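PDB 6JMB: ofchtiv-allosamidin from Ostrinia furnacalis, which is a group IV insect chitinase of glycosyl hydrolase family 18 that probably hydrolyses chitin and binds the inhibitor allosamidin. Local coordinates for residues A111-Y116 / E152-Y157; W299-D304 / V319-V324; A329-A334 / N365-V370. All blocks are in the same frame, centred on the assembly; numbering follows the deposited sequence.

Contact 1. Residues A111-Y116 / E152-Y157; sequences AMILEY and EEFDNY
I113 meets F154 through a single methyl: CD1 of I113 comes obliquely to within 3.7 Å of CZ of the F154 ring and within 4.1 Å of its CE2, the two side chains crossing at about a right angle. Nearer the surface, CD1 of L114 approaches CE2 of Y157 at 4.2 Å, a looser touch between two exposed groups. Backbones stay well apart, with 10.3 Å from CA of I113 to CA of F154, so only the ends of long side chains bridge the gap. I113 reaches across because CG1 lies opposite its carbonyl carbon (chi1 -75°) and chi2 of 162° extends CD1 beyond it. The segments belong to the C-terminal parts of helices 99-116 and 138-154, neighbours on the outer wall of the TIM barrel of family 18 glycosidases. Underneath, I113 and F154 both rest on L121 of barrel strand 120-124 and on L159, tying the helix pair to the barrel wall. Y157 also packs on L110, one turn back from L114, while E153 lies over I106, Q107 and L110 and sets its OE2 in plane at the edge of the Y157 ring. Y157 N bonds to F154 O at 2.9 Å, within the turn that carries the tyrosine.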
loop_
_atom_site.group_PDB
_atom_site.type_symbol
_atom_site.label_atom_id
_atom_site.label_comp_id
_atom_site.label_asym_id
_atom_site.label_seq_id
_atom_site.Cartn_x
_atom_site.Cartn_y
_atom_site.Cartn_z
ATOM N N ALA A 111 2.050 -24.154 -3.372
ATOM C CA ALA A 111 1.467 -24.771 -4.563
ATOM C C ALA A 111 0.966 -23.720 -5.548
ATOM O O ALA A 111 1.200 -23.833 -6.759
ATOM C CB ALA A 111 0.341 -25.730 -4.164
ATOM N N MET A 112 0.268 -22.694 -5.054
ATOM C CA MET A 112 -0.195 -21.624 -5.938
ATOM C C MET A 112 0.979 -20.868 -6.544
ATOM O O MET A 112 0.980 -20.562 -7.744
ATOM C CB MET A 112 -1.109 -20.671 -5.163
ATOM C CG MET A 112 -2.422 -21.308 -4.714
ATOM S SD MET A 112 -3.500 -20.172 -3.814
ATOM C CE MET A 112 -4.158 -19.196 -5.163
ATOM N N ILE A 113 1.996 -20.577 -5.734
ATOM C CA ILE A 113 3.159 -19.846 -6.226
ATOM C C ILE A 113 3.831 -20.604 -7.370
ATOM O O ILE A 113 4.138 -20.034 -8.425
ATOM C CB ILE A 113 4.121 -19.554 -5.061
ATOM C CG1 ILE A 113 3.548 -18.426 -4.193
ATOM C CG2 ILE A 113 5.526 -19.229 -5.567
ATOM C CD1 ILE A 113 4.161 -18.347 -2.811
ATOM N N LEU A 114 4.051 -21.905 -7.186
ATOM C CA LEU A 114 4.758 -22.674 -8.206
ATOM C C LEU A 114 3.888 -22.914 -9.434
ATOM O O LEU A 114 4.371 -22.804 -10.568
ATOM C CB LEU A 114 5.255 -23.996 -7.621
ATOM C CG LEU A 114 6.307 -23.863 -6.514
ATOM C CD1 LEU A 114 6.610 -25.214 -5.872
ATOM C CD2 LEU A 114 7.585 -23.230 -7.059
ATOM N N GLU A 115 2.608 -23.230 -9.238
ATOM C CA GLU A 115 1.772 -23.575 -10.384
ATOM C C GLU A 115 1.495 -22.369 -11.273
ATOM O O GLU A 115 1.342 -22.522 -12.490
ATOM C CB GLU A 115 0.482 -24.260 -9.936
ATOM C CG GLU A 115 -0.578 -23.345 -9.381
ATOM C CD GLU A 115 -1.806 -24.106 -8.920
ATOM O OE1 GLU A 115 -2.424 -24.778 -9.765
ATOM O OE2 GLU A 115 -2.148 -24.029 -7.717
ATOM N N TYR A 116 1.455 -21.171 -10.700
ATOM C CA TYR A 116 1.173 -19.963 -11.463
ATOM C C TYR A 116 2.424 -19.160 -11.779
ATOM O O TYR A 116 2.317 -18.097 -12.389
ATOM C CB TYR A 116 0.124 -19.106 -10.739
ATOM C CG TYR A 116 -1.188 -19.844 -10.556
ATOM C CD1 TYR A 116 -1.911 -20.295 -11.655
ATOM C CD2 TYR A 116 -1.692 -20.109 -9.290
ATOM C CE1 TYR A 116 -3.105 -20.985 -11.491
ATOM C CE2 TYR A 116 -2.886 -20.801 -9.117
ATOM C CZ TYR A 116 -3.584 -21.233 -10.226
ATOM O OH TYR A 116 -4.770 -21.922 -10.069
ATOM N N GLU A 152 11.863 -20.925 5.999
ATOM C CA GLU A 152 12.541 -22.217 5.976
ATOM C C GLU A 152 12.126 -23.044 4.766
ATOM O O GLU A 152 12.970 -23.668 4.111
ATOM C CB GLU A 152 12.259 -22.969 7.274
ATOM C CG GLU A 152 13.093 -22.462 8.440
ATOM C CD GLU A 152 12.639 -23.008 9.777
ATOM O OE1 GLU A 152 11.587 -23.680 9.829
ATOM O OE2 GLU A 152 13.343 -22.760 10.780
ATOM N N GLU A 153 10.836 -23.043 4.435
ATOM C CA GLU A 153 10.391 -23.810 3.279
ATOM C C GLU A 153 10.748 -23.115 1.973
ATOM O O GLU A 153 11.197 -23.767 1.019
ATOM C CB GLU A 153 8.883 -24.035 3.351
ATOM C CG GLU A 153 8.340 -24.889 2.218
ATOM C CD GLU A 153 8.833 -26.318 2.281
ATOM O OE1 GLU A 153 9.177 -26.784 3.389
ATOM O OE2 GLU A 153 8.871 -26.978 1.221
ATOM N N PHE A 154 10.553 -21.797 1.906
ATOM C CA PHE A 154 10.763 -21.082 0.650
ATOM C C PHE A 154 12.222 -21.123 0.214
ATOM O O PHE A 154 12.513 -21.047 -0.986
ATOM C CB PHE A 154 10.303 -19.629 0.785
ATOM C CG PHE A 154 8.821 -19.424 0.604
ATOM C CD1 PHE A 154 7.921 -20.462 0.785
ATOM C CD2 PHE A 154 8.333 -18.176 0.246
ATOM C CE1 PHE A 154 6.553 -20.256 0.624
ATOM C CE2 PHE A 154 6.975 -17.967 0.079
ATOM C CZ PHE A 154 6.083 -19.003 0.267
ATOM N N ASP A 155 13.153 -21.239 1.166
ATOM C CA ASP A 155 14.568 -21.279 0.816
ATOM C C ASP A 155 14.930 -22.514 -0.000
ATOM O O ASP A 155 15.940 -22.496 -0.712
ATOM C CB ASP A 155 15.434 -21.174 2.072
ATOM C CG ASP A 155 15.700 -19.732 2.482
ATOM O OD1 ASP A 155 15.326 -18.808 1.727
ATOM O OD2 ASP A 155 16.296 -19.525 3.560
ATOM N N ASN A 156 14.130 -23.580 0.076
ATOM C CA ASN A 156 14.354 -24.740 -0.783
ATOM C C ASN A 156 14.073 -24.440 -2.249
ATOM O O ASN A 156 14.510 -25.198 -3.120
ATOM C CB ASN A 156 13.486 -25.911 -0.326
ATOM C CG ASN A 156 13.869 -26.410 1.050
ATOM O OD1 ASN A 156 15.046 -26.627 1.337
ATOM N ND2 ASN A 156 12.875 -26.584 1.916
ATOM N N TYR A 157 13.361 -23.351 -2.541
ATOM C CA TYR A 157 12.974 -23.017 -3.901
ATOM C C TYR A 157 13.475 -21.652 -4.362
ATOM O O TYR A 157 13.171 -21.249 -5.491
ATOM C CB TYR A 157 11.446 -23.085 -4.049
ATOM C CG TYR A 157 10.833 -24.397 -3.584
ATOM C CD1 TYR A 157 10.440 -24.576 -2.265
ATOM C CD2 TYR A 157 10.639 -25.452 -4.471
ATOM C CE1 TYR A 157 9.880 -25.770 -1.833
ATOM C CE2 TYR A 157 10.073 -26.648 -4.051
ATOM C CZ TYR A 157 9.696 -26.801 -2.731
ATOM O OH TYR A 157 9.134 -27.989 -2.308
#

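Contact 2. Residues W299-D304 / V319-V324; sequences WTVQTD and VSFDNV
W299, V319, V301 and F321 share the buried surface almost equally, in two apolar pairs. In the first, methyl CG2 of V319 comes to 4.0 Å from CZ3 of the W299 indole and to 4.1 Å from its CH2, so the far end of the six-membered ring does the touching. In the second, CG1 of V301 meets CZ of F321 at 4.1 Å, at the ring edge and near its plane; each pair crosses at about a right angle. CG of F321 sits between its backbone N and carbonyl carbon (chi1 67°), a conformation that brings the ring end nearer to V301 than the direction of its CB bond alone would suggest. The ring of F289, on helix 286-295, makes edge-to-face contacts with both W299 and F321 and also touches V319, while I292 and L293 of that helix add to the cover of the indole. Strand 309-314 lies between the two segments: T300 and Q302 pair with F313 and Y311, and V319 pairs with A312, so the side chains here reach past a middle strand. Just beyond, OD1 of N323 caps S326 N at the start of helix 324-336. Three antiparallel strands packed against a helix fit the small alpha+beta insertion that many family 18 chitinases carry before the last barrel strand.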
loop_
_atom_site.group_PDB
_atom_site.type_symbol
_atom_site.label_atom_id
_atom_site.label_comp_id
_atom_site.label_asym_id
_atom_site.label_seq_id
_atom_site.Cartn_x
_atom_site.Cartn_y
_atom_site.Cartn_z
ATOM N N TRP A 299 -12.159 24.266 -8.279
ATOM C CA TRP A 299 -11.404 23.711 -7.165
ATOM C C TRP A 299 -10.259 24.641 -6.789
ATOM O O TRP A 299 -9.642 25.271 -7.651
ATOM C CB TRP A 299 -10.813 22.349 -7.553
ATOM C CG TRP A 299 -11.814 21.238 -7.632
ATOM C CD1 TRP A 299 -12.542 20.870 -8.726
ATOM C CD2 TRP A 299 -12.176 20.332 -6.581
ATOM N NE1 TRP A 299 -13.342 19.792 -8.420
ATOM C CE2 TRP A 299 -13.138 19.448 -7.108
ATOM C CE3 TRP A 299 -11.788 20.191 -5.245
ATOM C CZ2 TRP A 299 -13.711 18.430 -6.351
ATOM C CZ3 TRP A 299 -12.357 19.171 -4.495
ATOM C CH2 TRP A 299 -13.310 18.309 -5.048
ATOM N N THR A 300 -9.974 24.727 -5.496
ATOM C CA THR A 300 -8.787 25.405 -4.998
ATOM C C THR A 300 -7.807 24.332 -4.559
ATOM O O THR A 300 -8.150 23.486 -3.724
ATOM C CB THR A 300 -9.125 26.304 -3.811
ATOM O OG1 THR A 300 -10.063 27.306 -4.223
ATOM C CG2 THR A 300 -7.867 26.985 -3.288
ATOM N N VAL A 301 -6.606 24.352 -5.128
ATOM C CA VAL A 301 -5.538 23.436 -4.748
ATOM C C VAL A 301 -4.508 24.226 -3.960
ATOM O O VAL A 301 -4.056 25.289 -4.405
ATOM C CB VAL A 301 -4.897 22.763 -5.971
ATOM C CG1 VAL A 301 -3.791 21.805 -5.525
ATOM C CG2 VAL A 301 -5.954 22.029 -6.779
ATOM N N GLN A 302 -4.151 23.721 -2.785
ATOM C CA GLN A 302 -3.146 24.355 -1.950
ATOM C C GLN A 302 -2.106 23.325 -1.538
ATOM O O GLN A 302 -2.353 22.117 -1.543
ATOM C CB GLN A 302 -3.773 25.029 -0.716
ATOM C CG GLN A 302 -4.485 26.349 -1.050
ATOM C CD GLN A 302 -5.219 26.951 0.130
ATOM O OE1 GLN A 302 -5.541 26.263 1.102
ATOM N NE2 GLN A 302 -5.498 28.245 0.047
ATOM N N THR A 303 -0.921 23.814 -1.210
ATOM C CA THR A 303 0.141 22.978 -0.683
ATOM C C THR A 303 0.223 23.215 0.817
ATOM O O THR A 303 0.294 24.365 1.267
ATOM C CB THR A 303 1.476 23.350 -1.326
ATOM O OG1 THR A 303 1.453 22.993 -2.711
ATOM C CG2 THR A 303 2.627 22.624 -0.633
ATOM N N ASP A 304 0.180 22.136 1.590
ATOM C CA ASP A 304 0.539 22.217 2.999
ATOM C C ASP A 304 2.061 22.176 3.050
ATOM O O ASP A 304 2.668 21.128 2.798
ATOM C CB ASP A 304 -0.071 21.046 3.764
ATOM C CG ASP A 304 0.192 21.116 5.262
ATOM O OD1 ASP A 304 1.253 21.627 5.674
ATOM O OD2 ASP A 304 -0.659 20.632 6.039
ATOM N N VAL A 319 -10.274 17.272 -0.210
ATOM C CA VAL A 319 -9.603 16.079 -0.713
ATOM C C VAL A 319 -8.114 16.178 -0.409
ATOM O O VAL A 319 -7.466 17.166 -0.767
ATOM C CB VAL A 319 -9.825 15.917 -2.230
ATOM C CG1 VAL A 319 -9.054 14.710 -2.767
ATOM C CG2 VAL A 319 -11.301 15.784 -2.547
ATOM N N SER A 320 -7.574 15.154 0.246
ATOM C CA SER A 320 -6.134 14.979 0.374
ATOM C C SER A 320 -5.667 14.050 -0.739
ATOM O O SER A 320 -6.300 13.022 -0.994
ATOM C CB SER A 320 -5.825 14.337 1.723
ATOM O OG SER A 320 -4.566 13.698 1.701
ATOM N N PHE A 321 -4.574 14.409 -1.408
ATOM C CA PHE A 321 -4.049 13.560 -2.473
ATOM C C PHE A 321 -2.541 13.741 -2.563
ATOM O O PHE A 321 -1.940 14.517 -1.817
ATOM C CB PHE A 321 -4.758 13.821 -3.810
ATOM C CG PHE A 321 -4.485 15.179 -4.405
ATOM C CD1 PHE A 321 -5.016 16.329 -3.842
ATOM C CD2 PHE A 321 -3.711 15.298 -5.553
ATOM C CE1 PHE A 321 -4.769 17.576 -4.408
ATOM C CE2 PHE A 321 -3.473 16.540 -6.127
ATOM C CZ PHE A 321 -3.997 17.678 -5.552
ATOM N N ASP A 322 -1.925 12.990 -3.472
ATOM C CA ASP A 322 -0.506 13.129 -3.754
ATOM C C ASP A 322 -0.314 13.294 -5.252
ATOM O O ASP A 322 -0.997 12.641 -6.049
ATOM C CB ASP A 322 0.278 11.927 -3.217
ATOM C CG ASP A 322 0.681 12.107 -1.765
ATOM O OD1 ASP A 322 1.714 12.767 -1.522
ATOM O OD2 ASP A 322 -0.043 11.624 -0.859
ATOM N N ASN A 323 0.596 14.188 -5.630
ATOM C CA ASN A 323 0.852 14.521 -7.027
ATOM C C ASN A 323 2.337 14.318 -7.328
ATOM O O ASN A 323 3.083 13.787 -6.509
ATOM C CB ASN A 323 0.343 15.929 -7.353
ATOM C CG ASN A 323 0.983 17.009 -6.497
ATOM O OD1 ASN A 323 1.975 16.776 -5.802
ATOM N ND2 ASN A 323 0.413 18.215 -6.554
ATOM N N VAL A 324 2.771 14.761 -8.510
ATOM C CA VAL A 324 4.169 14.566 -8.893
ATOM C C VAL A 324 5.101 15.272 -7.916
ATOM O O VAL A 324 6.129 14.719 -7.507
ATOM C CB VAL A 324 4.395 15.014 -10.349
ATOM C CG1 VAL A 324 5.891 15.226 -10.635
ATOM C CG2 VAL A 324 3.774 14.003 -11.313
#

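Contact 3. Residues A329-A334 / N365-V370; sequences AKVEYA and NTINTV
V331 and V370 press their branches together at the centre of this helix pair, CG1 of V331 lying 3.6 Å from CG1 of V370 and 3.7 Å from its CB. Both valines hold CG1 opposite the backbone N (chi1 -177° for V331 and -180° for V370), which turns the two matching methyls to each other as the side chains pass at a slant. The other V331 methyl, CG2, takes a different partner, CG1 of I367 at 4.1 Å, and those side chains cross at about a right angle. V331 therefore fits between residues one turn apart on helix 362-373. E332 adds an apolar shoulder: its CG is 3.9 Å from CG1 of V370, and its extended chain carries the carboxylate onward from that contact. Replacing V331 with an alanine would probably open a gap between the helices, with V370 and I367 both losing their methyl partners on this side. Within 365-370, OG1 of T369 donates to O of N365 at 3.0 Å from above the carbonyl plane, beside the regular helical bond from T369 N to the same oxygen. Beneath the interface, V331 and I367 both lie on I342 of strand 341-345, and I367 also meets F249. The segment axes approach to 9.4 Å and run in the same general direction, crossing at -33°. Same-direction helices side by side over parallel barrel strands, with aliphatic side chains filling the layer between, fit the helical shell of a TIM barrel, the fold of family 18 glycosidases.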
loop_
_atom_site.group_PDB
_atom_site.type_symbol
_atom_site.label_atom_id
_atom_site.label_comp_id
_atom_site.label_asym_id
_atom_site.label_seq_id
_atom_site.Cartn_x
_atom_site.Cartn_y
_atom_site.Cartn_z
ATOM N N ALA A 329 8.979 14.751 -3.255
ATOM C CA ALA A 329 9.423 14.974 -1.883
ATOM C C ALA A 329 9.511 13.665 -1.108
ATOM O O ALA A 329 10.440 13.467 -0.316
ATOM C CB ALA A 329 8.495 15.972 -1.178
ATOM N N LYS A 330 8.555 12.763 -1.321
ATOM C CA LYS A 330 8.572 11.482 -0.623
ATOM C C LYS A 330 9.784 10.646 -1.022
ATOM O O LYS A 330 10.439 10.046 -0.163
ATOM C CB LYS A 330 7.275 10.724 -0.915
ATOM C CG LYS A 330 6.092 11.171 -0.045
ATOM C CD LYS A 330 4.757 10.642 -0.568
ATOM C CE LYS A 330 3.618 10.864 0.428
ATOM N NZ LYS A 330 3.265 12.313 0.578
ATOM N N VAL A 331 10.098 10.592 -2.318
ATOM C CA VAL A 331 11.216 9.758 -2.746
ATOM C C VAL A 331 12.542 10.387 -2.334
ATOM O O VAL A 331 13.496 9.681 -1.981
ATOM C CB VAL A 331 11.132 9.451 -4.252
ATOM C CG1 VAL A 331 12.262 8.514 -4.667
ATOM C CG2 VAL A 331 9.787 8.817 -4.578
ATOM N N GLU A 332 12.616 11.721 -2.343
ATOM C CA GLU A 332 13.812 12.391 -1.838
ATOM C C GLU A 332 14.034 12.082 -0.363
ATOM O O GLU A 332 15.173 11.860 0.071
ATOM C CB GLU A 332 13.726 13.898 -2.101
ATOM C CG GLU A 332 13.940 14.230 -3.575
ATOM C CD GLU A 332 13.662 15.675 -3.928
ATOM O OE1 GLU A 332 13.054 16.397 -3.108
ATOM O OE2 GLU A 332 14.047 16.085 -5.044
ATOM N N TYR A 333 12.954 12.044 0.420
ATOM C CA TYR A 333 13.053 11.642 1.818
ATOM C C TYR A 333 13.601 10.223 1.940
ATOM O O TYR A 333 14.510 9.958 2.739
ATOM C CB TYR A 333 11.678 11.766 2.486
ATOM C CG TYR A 333 11.664 11.280 3.915
ATOM C CD1 TYR A 333 11.411 9.947 4.213
ATOM C CD2 TYR A 333 11.927 12.146 4.965
ATOM C CE1 TYR A 333 11.419 9.488 5.515
ATOM C CE2 TYR A 333 11.933 11.695 6.278
ATOM C CZ TYR A 333 11.676 10.361 6.541
ATOM O OH TYR A 333 11.691 9.891 7.834
ATOM N N ALA A 334 13.052 9.290 1.156
ATOM C CA ALA A 334 13.524 7.912 1.195
ATOM C C ALA A 334 14.997 7.826 0.816
ATOM O O ALA A 334 15.768 7.096 1.455
ATOM C CB ALA A 334 12.672 7.046 0.266
ATOM N N ASN A 365 6.499 7.023 -12.987
ATOM C CA ASN A 365 7.711 7.542 -13.617
ATOM C C ASN A 365 8.477 8.456 -12.671
ATOM O O ASN A 365 9.714 8.417 -12.626
ATOM C CB ASN A 365 7.376 8.263 -14.923
ATOM C CG ASN A 365 7.305 7.319 -16.103
ATOM O OD1 ASN A 365 8.317 6.748 -16.520
ATOM N ND2 ASN A 365 6.111 7.149 -16.651
ATOM N N THR A 366 7.763 9.270 -11.889
ATOM C CA THR A 366 8.431 10.127 -10.912
ATOM C C THR A 366 9.234 9.297 -9.916
ATOM O O THR A 366 10.391 9.614 -9.615
ATOM C CB THR A 366 7.405 11.001 -10.187
ATOM O OG1 THR A 366 6.790 11.889 -11.126
ATOM C CG2 THR A 366 8.081 11.826 -9.104
ATOM N N ILE A 367 8.633 8.227 -9.392
ATOM C CA ILE A 367 9.338 7.362 -8.448
ATOM C C ILE A 367 10.615 6.817 -9.072
ATOM O O ILE A 367 11.697 6.874 -8.470
ATOM C CB ILE A 367 8.414 6.228 -7.970
ATOM C CG1 ILE A 367 7.288 6.794 -7.112
ATOM C CG2 ILE A 367 9.210 5.196 -7.189
ATOM C CD1 ILE A 367 6.150 5.812 -6.888
ATOM N N ASN A 368 10.511 6.291 -10.294
ATOM C CA ASN A 368 11.673 5.694 -10.945
ATOM C C ASN A 368 12.752 6.738 -11.203
ATOM O O ASN A 368 13.943 6.474 -11.000
ATOM C CB ASN A 368 11.242 5.019 -12.248
ATOM C CG ASN A 368 10.662 3.633 -12.020
ATOM O OD1 ASN A 368 11.387 2.639 -12.039
ATOM N ND2 ASN A 368 9.355 3.559 -11.802
ATOM N N THR A 369 12.348 7.933 -11.637
ATOM C CA THR A 369 13.294 8.996 -11.959
ATOM C C THR A 369 14.038 9.468 -10.715
ATOM O O THR A 369 15.268 9.592 -10.722
ATOM C CB THR A 369 12.534 10.156 -12.607
ATOM O OG1 THR A 369 12.072 9.756 -13.903
ATOM C CG2 THR A 369 13.420 11.381 -12.745
ATOM N N VAL A 370 13.309 9.719 -9.627
ATOM C CA VAL A 370 13.960 10.245 -8.433
ATOM C C VAL A 370 14.846 9.197 -7.766
ATOM O O VAL A 370 15.900 9.532 -7.207
ATOM C CB VAL A 370 12.915 10.859 -7.485
ATOM C CG1 VAL A 370 13.585 11.416 -6.236
ATOM C CG2 VAL A 370 12.146 11.953 -8.206
#

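In the fold
Contacts 2 and 3 adjoin, their centres 18 Å apart: strand 317-320 leads into helix 324-336, and a salt bridge of 2.6 Å from D322 OD1 to K330 NZ joins them. V324 adds packing on T366, where CG1 of V324 lies 3.5 Å from OG1 of T366. Contact 1 lies on the far side of the chain's centre from contact 2, about 43 Å away between centres, and about 33 Å from contact 3. None of the touching side chains belongs to the allosamidin pocket, but the side chain of I367 is about 12 Å from the allosamizoline and that of F321 about 12 Å from an N-acetylallosamine unit, which puts contacts 2 and 3 a dozen ångströms or so from the bound inhibitor.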